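Local coordinates for tail fiber protein (Acinetobacter phage AM24, PDB 5W5P), which probably recognises, and may depolymerise, the capsular polysaccharide of its Acinetobacter host as a trimeric tailspike of the phage tail, at residues Asn314-Ser319 and Asn336-Asn341; Asn372-Ala377 and Val409-Asn414. One frame throughout, in Å; residues are numbered along the deposited sequence.

Contact 1: Asn314-Ser319 and Asn336-Asn341; sequences NLWESS and NYFEGN
N336 and N341 reach across from N336-N341 to N314-S319 with their side-chain amides, one near each end of the paired segments. At the first, N336 OD1 accepts both the backbone N of N314 at 2.9 Å and N314 ND2, the two donors arriving from opposite faces of its carbonyl plane. The two amides lie side by side with planes 9° apart, an asparagine ladder step; N314 ND2 also binds V284 O, and N336 ND2 binds C311 O, so the ladder is tied to neighbouring backbone. At the other end N341 OD1 takes the N-H of S319 at 2.7 Å, in the carbonyl plane and on a lone pair, while N341 ND2 donates to W316 O at 3.0 Å. CG of N341 stands beside its own backbone N (chi1 -60°), which turns the amide back toward the 314-319 chain. W316 O is thus gripped twice, by N341 ND2 and E339 N from opposite faces.

Between these ends the strands run 7° from parallel, joined by bonds such as W316 N to Y337 O at 2.8 Å. L315, Y337, E317 and E339 share one face: L315 CD1 rests 3.5 Å from Y337 CD1, and a water bridges E317 OE2 and Y337 OH. E317 and E339 run alongside each other there, with OE2 atoms 5.6 Å apart. On the other face W316 CB meets F338 CD1 at 3.5 Å, and F322 packs edge-to-face against both rings. S319 CB lies over one face of the indole, toward its rim.

Chemically, asparagine amides add to the backbone bonding on either side of the L315-Y337, W316-F338 and E317-E339 pairs, so that side chains continue the cross-strand hydrogen bonding where the paired residues stop.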
ATOM      1  N   ASN A 314      -6.084   8.369   0.765  1.00 35.77           N
ATOM      2  CA  ASN A 314      -6.807   9.452   1.411  1.00 34.44           C
ATOM      3  C   ASN A 314      -7.919   9.978   0.505  1.00 36.70           C
ATOM      4  O   ASN A 314      -7.886   9.829  -0.719  1.00 34.95           O
ATOM      5  CB  ASN A 314      -5.868  10.604   1.761  1.00 32.78           C
ATOM      6  CG  ASN A 314      -4.950  10.281   2.917  1.00 36.37           C
ATOM      7  OD1 ASN A 314      -5.389  10.156   4.063  1.00 37.85           O
ATOM      8  ND2 ASN A 314      -3.660  10.158   2.626  1.00 31.88           N
ATOM      9  N   LEU A 315      -8.915  10.598   1.133  1.00 40.28           N
ATOM     10  CA  LEU A 315      -9.886  11.434   0.440  1.00 34.10           C
ATOM     11  C   LEU A 315      -9.510  12.889   0.681  1.00 41.79           C
ATOM     12  O   LEU A 315      -9.228  13.278   1.820  1.00 43.70           O
ATOM     13  CB  LEU A 315     -11.305  11.150   0.931  1.00 34.63           C
ATOM     14  CG  LEU A 315     -12.418  12.175   0.700  1.00 36.99           C
ATOM     15  CD1 LEU A 315     -12.915  12.130  -0.721  1.00 35.96           C
ATOM     16  CD2 LEU A 315     -13.566  11.898   1.661  1.00 39.39           C
ATOM     17  N   TRP A 316      -9.479  13.684  -0.393  1.00 39.67           N
ATOM     18  CA  TRP A 316      -9.079  15.096  -0.328  1.00 38.65           C
ATOM     19  C   TRP A 316      -9.955  15.870  -1.313  1.00 40.71           C
ATOM     20  O   TRP A 316      -9.613  16.003  -2.493  1.00 42.48           O
ATOM     21  CB  TRP A 316      -7.597  15.261  -0.639  1.00 34.62           C
ATOM     22  CG  TRP A 316      -7.027  16.582  -0.237  1.00 34.33           C
ATOM     23  CD1 TRP A 316      -6.696  17.622  -1.064  1.00 35.24           C
ATOM     24  CD2 TRP A 316      -6.704  17.009   1.091  1.00 36.23           C
ATOM     25  NE1 TRP A 316      -6.194  18.669  -0.330  1.00 36.51           N
ATOM     26  CE2 TRP A 316      -6.181  18.315   0.995  1.00 38.21           C
ATOM     27  CE3 TRP A 316      -6.804  16.414   2.352  1.00 33.92           C
ATOM     28  CZ2 TRP A 316      -5.767  19.037   2.115  1.00 38.51           C
ATOM     29  CZ3 TRP A 316      -6.394  17.131   3.464  1.00 35.43           C
ATOM     30  CH2 TRP A 316      -5.883  18.429   3.339  1.00 36.86           C
ATOM     31  N   GLU A 317     -11.079  16.387  -0.819  1.00 40.27           N
ATOM     32  CA  GLU A 317     -12.088  17.031  -1.647  1.00 42.32           C
ATOM     33  C   GLU A 317     -12.349  18.447  -1.152  1.00 44.26           C
ATOM     34  O   GLU A 317     -12.372  18.694   0.059  1.00 46.68           O
ATOM     35  CB  GLU A 317     -13.390  16.221  -1.639  1.00 47.43           C
ATOM     36  CG  GLU A 317     -14.342  16.529  -2.781  1.00 54.36           C
ATOM     37  CD  GLU A 317     -15.429  15.481  -2.915  1.00 56.27           C
ATOM     38  OE1 GLU A 317     -15.455  14.547  -2.086  1.00 54.57           O
ATOM     39  OE2 GLU A 317     -16.254  15.588  -3.849  1.00 57.92           O
ATOM     40  N   SER A 318     -12.549  19.369  -2.098  1.00 42.38           N
ATOM     41  CA  SER A 318     -12.864  20.766  -1.790  1.00 44.17           C
ATOM     42  C   SER A 318     -11.865  21.347  -0.797  1.00 40.43           C
ATOM     43  O   SER A 318     -12.215  22.125   0.091  1.00 39.72           O
ATOM     44  CB  SER A 318     -14.294  20.907  -1.265  1.00 44.45           C
ATOM     45  OG  SER A 318     -15.216  20.294  -2.147  1.00 47.81           O
ATOM     46  N   SER A 319     -10.606  20.972  -0.957  1.00 37.90           N
ATOM     47  CA  SER A 319      -9.584  21.246   0.039  1.00 37.57           C
ATOM     48  C   SER A 319      -8.464  22.094  -0.566  1.00 41.31           C
ATOM     49  O   SER A 319      -8.556  22.576  -1.700  1.00 43.56           O
ATOM     50  CB  SER A 319      -9.056  19.928   0.604  1.00 39.00           C
ATOM     51  OG  SER A 319      -9.991  19.344   1.495  1.00 39.67           O
ATOM     52  N   ASN A 336      -4.402   7.969  -3.732  1.00 37.40           N
ATOM     53  CA  ASN A 336      -5.176   9.057  -3.157  1.00 37.39           C
ATOM     54  C   ASN A 336      -6.315   9.463  -4.088  1.00 37.53           C
ATOM     55  O   ASN A 336      -6.294   9.210  -5.296  1.00 39.28           O
ATOM     56  CB  ASN A 336      -4.283  10.259  -2.861  1.00 38.15           C
ATOM     57  CG  ASN A 336      -3.382  10.023  -1.672  1.00 39.02           C
ATOM     58  OD1 ASN A 336      -3.858   9.768  -0.562  1.00 39.07           O
ATOM     59  ND2 ASN A 336      -2.071  10.076  -1.899  1.00 36.61           N
ATOM     60  N   TYR A 337      -7.325  10.097  -3.498  1.00 35.08           N
ATOM     61  CA  TYR A 337      -8.512  10.565  -4.205  1.00 35.96           C
ATOM     62  C   TYR A 337      -8.582  12.076  -4.022  1.00 38.36           C
ATOM     63  O   TYR A 337      -8.911  12.562  -2.932  1.00 39.11           O
ATOM     64  CB  TYR A 337      -9.763   9.863  -3.668  1.00 37.84           C
ATOM     65  CG  TYR A 337     -11.090  10.273  -4.285  1.00 42.03           C
ATOM     66  CD1 TYR A 337     -11.711  11.463  -3.921  1.00 42.53           C
ATOM     67  CD2 TYR A 337     -11.746   9.445  -5.189  1.00 40.97           C
ATOM     68  CE1 TYR A 337     -12.921  11.832  -4.463  1.00 42.06           C
ATOM     69  CE2 TYR A 337     -12.966   9.806  -5.734  1.00 39.78           C
ATOM     70  CZ  TYR A 337     -13.550  11.001  -5.366  1.00 43.60           C
ATOM     71  OH  TYR A 337     -14.764  11.371  -5.901  1.00 38.21           O
ATOM     72  N   PHE A 338      -8.254  12.813  -5.078  1.00 38.96           N
ATOM     73  CA  PHE A 338      -8.363  14.263  -5.098  1.00 35.06           C
ATOM     74  C   PHE A 338      -9.514  14.673  -6.006  1.00 43.91           C
ATOM     75  O   PHE A 338      -9.655  14.146  -7.115  1.00 46.47           O
ATOM     76  CB  PHE A 338      -7.065  14.906  -5.582  1.00 34.82           C
ATOM     77  CG  PHE A 338      -5.862  14.537  -4.771  1.00 34.13           C
ATOM     78  CD1 PHE A 338      -5.604  15.172  -3.566  1.00 36.11           C
ATOM     79  CD2 PHE A 338      -4.975  13.570  -5.220  1.00 33.75           C
ATOM     80  CE1 PHE A 338      -4.486  14.842  -2.816  1.00 33.44           C
ATOM     81  CE2 PHE A 338      -3.854  13.235  -4.479  1.00 33.23           C
ATOM     82  CZ  PHE A 338      -3.609  13.870  -3.274  1.00 34.72           C
ATOM     83  N   GLU A 339     -10.333  15.614  -5.533  1.00 39.31           N
ATOM     84  CA  GLU A 339     -11.505  16.054  -6.287  1.00 42.04           C
ATOM     85  C   GLU A 339     -11.818  17.505  -5.958  1.00 45.85           C
ATOM     86  O   GLU A 339     -12.131  17.824  -4.807  1.00 47.25           O
ATOM     87  CB  GLU A 339     -12.715  15.168  -5.981  1.00 43.55           C
ATOM     88  CG  GLU A 339     -13.964  15.534  -6.768  1.00 46.06           C
ATOM     89  CD  GLU A 339     -13.742  15.481  -8.269  1.00 51.24           C
ATOM     90  OE1 GLU A 339     -13.100  14.520  -8.745  1.00 53.63           O
ATOM     91  OE2 GLU A 339     -14.211  16.397  -8.977  1.00 56.55           O
ATOM     92  N   GLY A 340     -11.741  18.373  -6.969  1.00 46.72           N
ATOM     93  CA  GLY A 340     -12.187  19.752  -6.875  1.00 42.29           C
ATOM     94  C   GLY A 340     -11.627  20.558  -5.723  1.00 42.87           C
ATOM     95  O   GLY A 340     -12.388  21.095  -4.914  1.00 45.26           O
ATOM     96  N   ASN A 341     -10.303  20.665  -5.643  1.00 42.31           N
ATOM     97  CA  ASN A 341      -9.633  21.364  -4.555  1.00 40.04           C
ATOM     98  C   ASN A 341      -9.217  22.755  -5.020  1.00 40.13           C
ATOM     99  O   ASN A 341      -8.439  22.884  -5.970  1.00 43.91           O
ATOM    100  CB  ASN A 341      -8.424  20.561  -4.076  1.00 40.23           C
ATOM    101  CG  ASN A 341      -8.811  19.185  -3.562  1.00 41.77           C
ATOM    102  OD1 ASN A 341      -9.408  19.061  -2.494  1.00 40.61           O
ATOM    103  ND2 ASN A 341      -8.475  18.144  -4.323  1.00 36.20           N
TER
HETATM  104  O   HOH W   1     -16.716  12.958  -4.117  1.00 41.66           O

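Contact 2: Asn372-Ala377 and Val409-Asn414; sequences NQFGAA and VGNWTN
N372-A377 and N411-N414 carry parallel strands on successive rungs of a right-handed beta-helix of the kind common in phage tailspikes, with end-to-end directions 9° apart. Backbone bonds set the register: W412 N donates to N372 O at 2.8 Å and F374 N to W412 O at 2.6 Å, pairing Q373 with W412 and F374 with T413.

Amide side chains add bonds at both ends. N411 OD1 receives N372 N at 2.9 Å and N372 ND2 at 2.8 Å, the amide planes being only 5° apart. N411 ND2 continues outward to F369 O and N430 OD1, while N372 ND2 also reaches F333 O.

Side-chain packing differs by face. F374 CB sits 3.5 Å from T413 OG1, whose hydroxyl is hydrogen-bonded to D388, and F374 CE2 approaches N411 CB. On the opposite face the CG of Q373 lies 3.9 Å from W412 CE3; the indole stacks on Y329 of the second subunit, placing this face at the trimer interface.

N414 closes the contact. With chi1 at 63°, its CG lies between the backbone N and the carbonyl carbon, and OD1 accepts A376 N in its carbonyl plane at 2.9 Å, while ND2 donates to a water that in turn donates to A376 O.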
ATOM      1  N   ASN A 372      -2.990   7.537  -8.206  1.00 39.93           N
ATOM      2  CA  ASN A 372      -3.747   8.667  -7.689  1.00 38.35           C
ATOM      3  C   ASN A 372      -4.693   9.205  -8.754  1.00 40.79           C
ATOM      4  O   ASN A 372      -4.424   9.109  -9.955  1.00 46.28           O
ATOM      5  CB  ASN A 372      -2.807   9.781  -7.226  1.00 35.21           C
ATOM      6  CG  ASN A 372      -1.830   9.313  -6.171  1.00 34.15           C
ATOM      7  OD1 ASN A 372      -2.158   9.275  -4.988  1.00 34.41           O
ATOM      8  ND2 ASN A 372      -0.626   8.947  -6.594  1.00 34.17           N
ATOM      9  N   GLN A 373      -5.813   9.767  -8.310  1.00 39.14           N
ATOM     10  CA  GLN A 373      -6.690  10.540  -9.181  1.00 39.75           C
ATOM     11  C   GLN A 373      -6.571  12.005  -8.805  1.00 38.50           C
ATOM     12  O   GLN A 373      -6.919  12.393  -7.685  1.00 39.06           O
ATOM     13  CB  GLN A 373      -8.147  10.097  -9.087  1.00 40.11           C
ATOM     14  CG  GLN A 373      -9.094  11.039  -9.814  1.00 39.73           C
ATOM     15  CD  GLN A 373     -10.554  10.759  -9.516  1.00 42.68           C
ATOM     16  OE1 GLN A 373     -11.156  11.393  -8.645  1.00 44.01           O
ATOM     17  NE2 GLN A 373     -11.140   9.823 -10.253  1.00 39.44           N
ATOM     18  N   PHE A 374      -6.076  12.809  -9.737  1.00 36.75           N
ATOM     19  CA  PHE A 374      -5.972  14.250  -9.543  1.00 39.57           C
ATOM     20  C   PHE A 374      -7.132  14.938 -10.262  1.00 44.68           C
ATOM     21  O   PHE A 374      -6.985  15.521 -11.338  1.00 36.64           O
ATOM     22  CB  PHE A 374      -4.627  14.755 -10.049  1.00 35.16           C
ATOM     23  CG  PHE A 374      -3.438  14.097  -9.407  1.00 34.49           C
ATOM     24  CD1 PHE A 374      -3.060  14.421  -8.114  1.00 34.11           C
ATOM     25  CD2 PHE A 374      -2.675  13.178 -10.114  1.00 43.03           C
ATOM     26  CE1 PHE A 374      -1.950  13.826  -7.527  1.00 38.57           C
ATOM     27  CE2 PHE A 374      -1.563  12.575  -9.535  1.00 43.04           C
ATOM     28  CZ  PHE A 374      -1.201  12.899  -8.238  1.00 39.40           C
ATOM     29  N   GLY A 375      -8.310  14.845  -9.643  1.00 42.50           N
ATOM     30  CA  GLY A 375      -9.501  15.470 -10.189  1.00 38.38           C
ATOM     31  C   GLY A 375      -9.543  16.957  -9.902  1.00 42.86           C
ATOM     32  O   GLY A 375      -9.811  17.371  -8.770  1.00 43.17           O
ATOM     33  N   ALA A 376      -9.284  17.772 -10.919  1.00 44.40           N
ATOM     34  CA  ALA A 376      -9.095  19.201 -10.720  1.00 43.21           C
ATOM     35  C   ALA A 376     -10.418  19.950 -10.768  1.00 46.22           C
ATOM     36  O   ALA A 376     -11.350  19.570 -11.486  1.00 45.04           O
ATOM     37  CB  ALA A 376      -8.151  19.770 -11.779  1.00 39.30           C
ATOM     38  N   ALA A 377     -10.493  21.023  -9.985  1.00 45.97           N
ATOM     39  CA  ALA A 377     -11.502  22.037 -10.228  1.00 41.34           C
ATOM     40  C   ALA A 377     -11.277  22.656 -11.604  1.00 42.70           C
ATOM     41  O   ALA A 377     -10.179  22.603 -12.164  1.00 44.17           O
ATOM     42  CB  ALA A 377     -11.453  23.115  -9.147  1.00 41.61           C
ATOM     43  N   VAL A 409       3.338   6.308 -11.871  1.00 33.77           N
ATOM     44  CA  VAL A 409       2.838   5.073 -12.462  1.00 37.05           C
ATOM     45  C   VAL A 409       1.327   5.016 -12.264  1.00 41.48           C
ATOM     46  O   VAL A 409       0.843   5.063 -11.127  1.00 44.77           O
ATOM     47  CB  VAL A 409       3.506   3.830 -11.849  1.00 42.70           C
ATOM     48  CG1 VAL A 409       2.810   2.549 -12.328  1.00 32.22           C
ATOM     49  CG2 VAL A 409       5.005   3.803 -12.165  1.00 31.95           C
ATOM     50  N   GLY A 410       0.586   4.915 -13.365  1.00 38.26           N
ATOM     51  CA  GLY A 410      -0.829   4.597 -13.304  1.00 36.49           C
ATOM     52  C   GLY A 410      -1.725   5.640 -12.672  1.00 38.19           C
ATOM     53  O   GLY A 410      -2.809   5.295 -12.191  1.00 37.97           O
ATOM     54  N   ASN A 411      -1.310   6.905 -12.660  1.00 39.58           N
ATOM     55  CA  ASN A 411      -2.117   7.986 -12.112  1.00 36.22           C
ATOM     56  C   ASN A 411      -3.076   8.533 -13.167  1.00 39.35           C
ATOM     57  O   ASN A 411      -2.936   8.274 -14.362  1.00 46.51           O
ATOM     58  CB  ASN A 411      -1.231   9.118 -11.587  1.00 33.98           C
ATOM     59  CG  ASN A 411      -0.205   8.635 -10.579  1.00 40.09           C
ATOM     60  OD1 ASN A 411      -0.509   8.481  -9.391  1.00 39.22           O
ATOM     61  ND2 ASN A 411       1.022   8.387 -11.049  1.00 41.81           N
ATOM     62  N   TRP A 412      -4.055   9.309 -12.705  1.00 39.55           N
ATOM     63  CA  TRP A 412      -5.076   9.904 -13.560  1.00 40.32           C
ATOM     64  C   TRP A 412      -5.237  11.368 -13.189  1.00 41.38           C
ATOM     65  O   TRP A 412      -5.496  11.689 -12.023  1.00 40.69           O
ATOM     66  CB  TRP A 412      -6.427   9.187 -13.412  1.00 41.30           C
ATOM     67  CG  TRP A 412      -7.468   9.601 -14.419  1.00 41.28           C
ATOM     68  CD1 TRP A 412      -7.853   8.902 -15.526  1.00 42.40           C
ATOM     69  CD2 TRP A 412      -8.262  10.800 -14.406  1.00 41.47           C
ATOM     70  NE1 TRP A 412      -8.830   9.590 -16.205  1.00 44.54           N
ATOM     71  CE2 TRP A 412      -9.099  10.756 -15.540  1.00 41.31           C
ATOM     72  CE3 TRP A 412      -8.343  11.905 -13.551  1.00 36.14           C
ATOM     73  CZ2 TRP A 412     -10.005  11.773 -15.840  1.00 39.60           C
ATOM     74  CZ3 TRP A 412      -9.237  12.918 -13.853  1.00 36.79           C
ATOM     75  CH2 TRP A 412     -10.057  12.846 -14.988  1.00 38.73           C
ATOM     76  N   THR A 413      -5.113  12.249 -14.178  1.00 41.23           N
ATOM     77  CA  THR A 413      -5.328  13.671 -13.966  1.00 41.19           C
ATOM     78  C   THR A 413      -6.146  14.235 -15.120  1.00 42.15           C
ATOM     79  O   THR A 413      -6.233  13.643 -16.197  1.00 44.05           O
ATOM     80  CB  THR A 413      -4.003  14.443 -13.834  1.00 39.44           C
ATOM     81  OG1 THR A 413      -4.258  15.760 -13.330  1.00 41.46           O
ATOM     82  CG2 THR A 413      -3.296  14.550 -15.187  1.00 37.32           C
ATOM     83  N   ASN A 414      -6.771  15.386 -14.864  1.00 39.51           N
ATOM     84  CA  ASN A 414      -7.381  16.191 -15.913  1.00 39.68           C
ATOM     85  C   ASN A 414      -6.963  17.648 -15.774  1.00 42.54           C
ATOM     86  O   ASN A 414      -7.627  18.539 -16.313  1.00 39.62           O
ATOM     87  CB  ASN A 414      -8.908  16.056 -15.911  1.00 39.64           C
ATOM     88  CG  ASN A 414      -9.551  16.577 -14.633  1.00 42.62           C
ATOM     89  OD1 ASN A 414      -8.875  16.882 -13.651  1.00 42.37           O
ATOM     90  ND2 ASN A 414     -10.874  16.665 -14.643  1.00 38.82           N
TER
HETATM   91  O   HOH W   2     -12.515  17.293 -12.315  1.00 34.42           O

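How the contacts relate
Contacts 1 and 2 are successive steps of one parallel stack, their centres 10 Å apart, with strands 331-339 and 365-375 adjoining between them. Several links join them directly, backbone bonds of Q373 with N336 and F338 among them. N372 OD1 probably accepts N336 N at 2.9 Å, which carries the asparagine ladder from contact 1 into contact 2. G340 N probably bonds to G375 O at 2.8 Å, and F338 CD2 packs 3.6 Å from F374 CD1 with the ring planes about 10° apart. Both contacts also touch the second subunit, through L315 and Y337 in the first and Q373 and W412 in the second, so the side carrying these four residues faces that subunit.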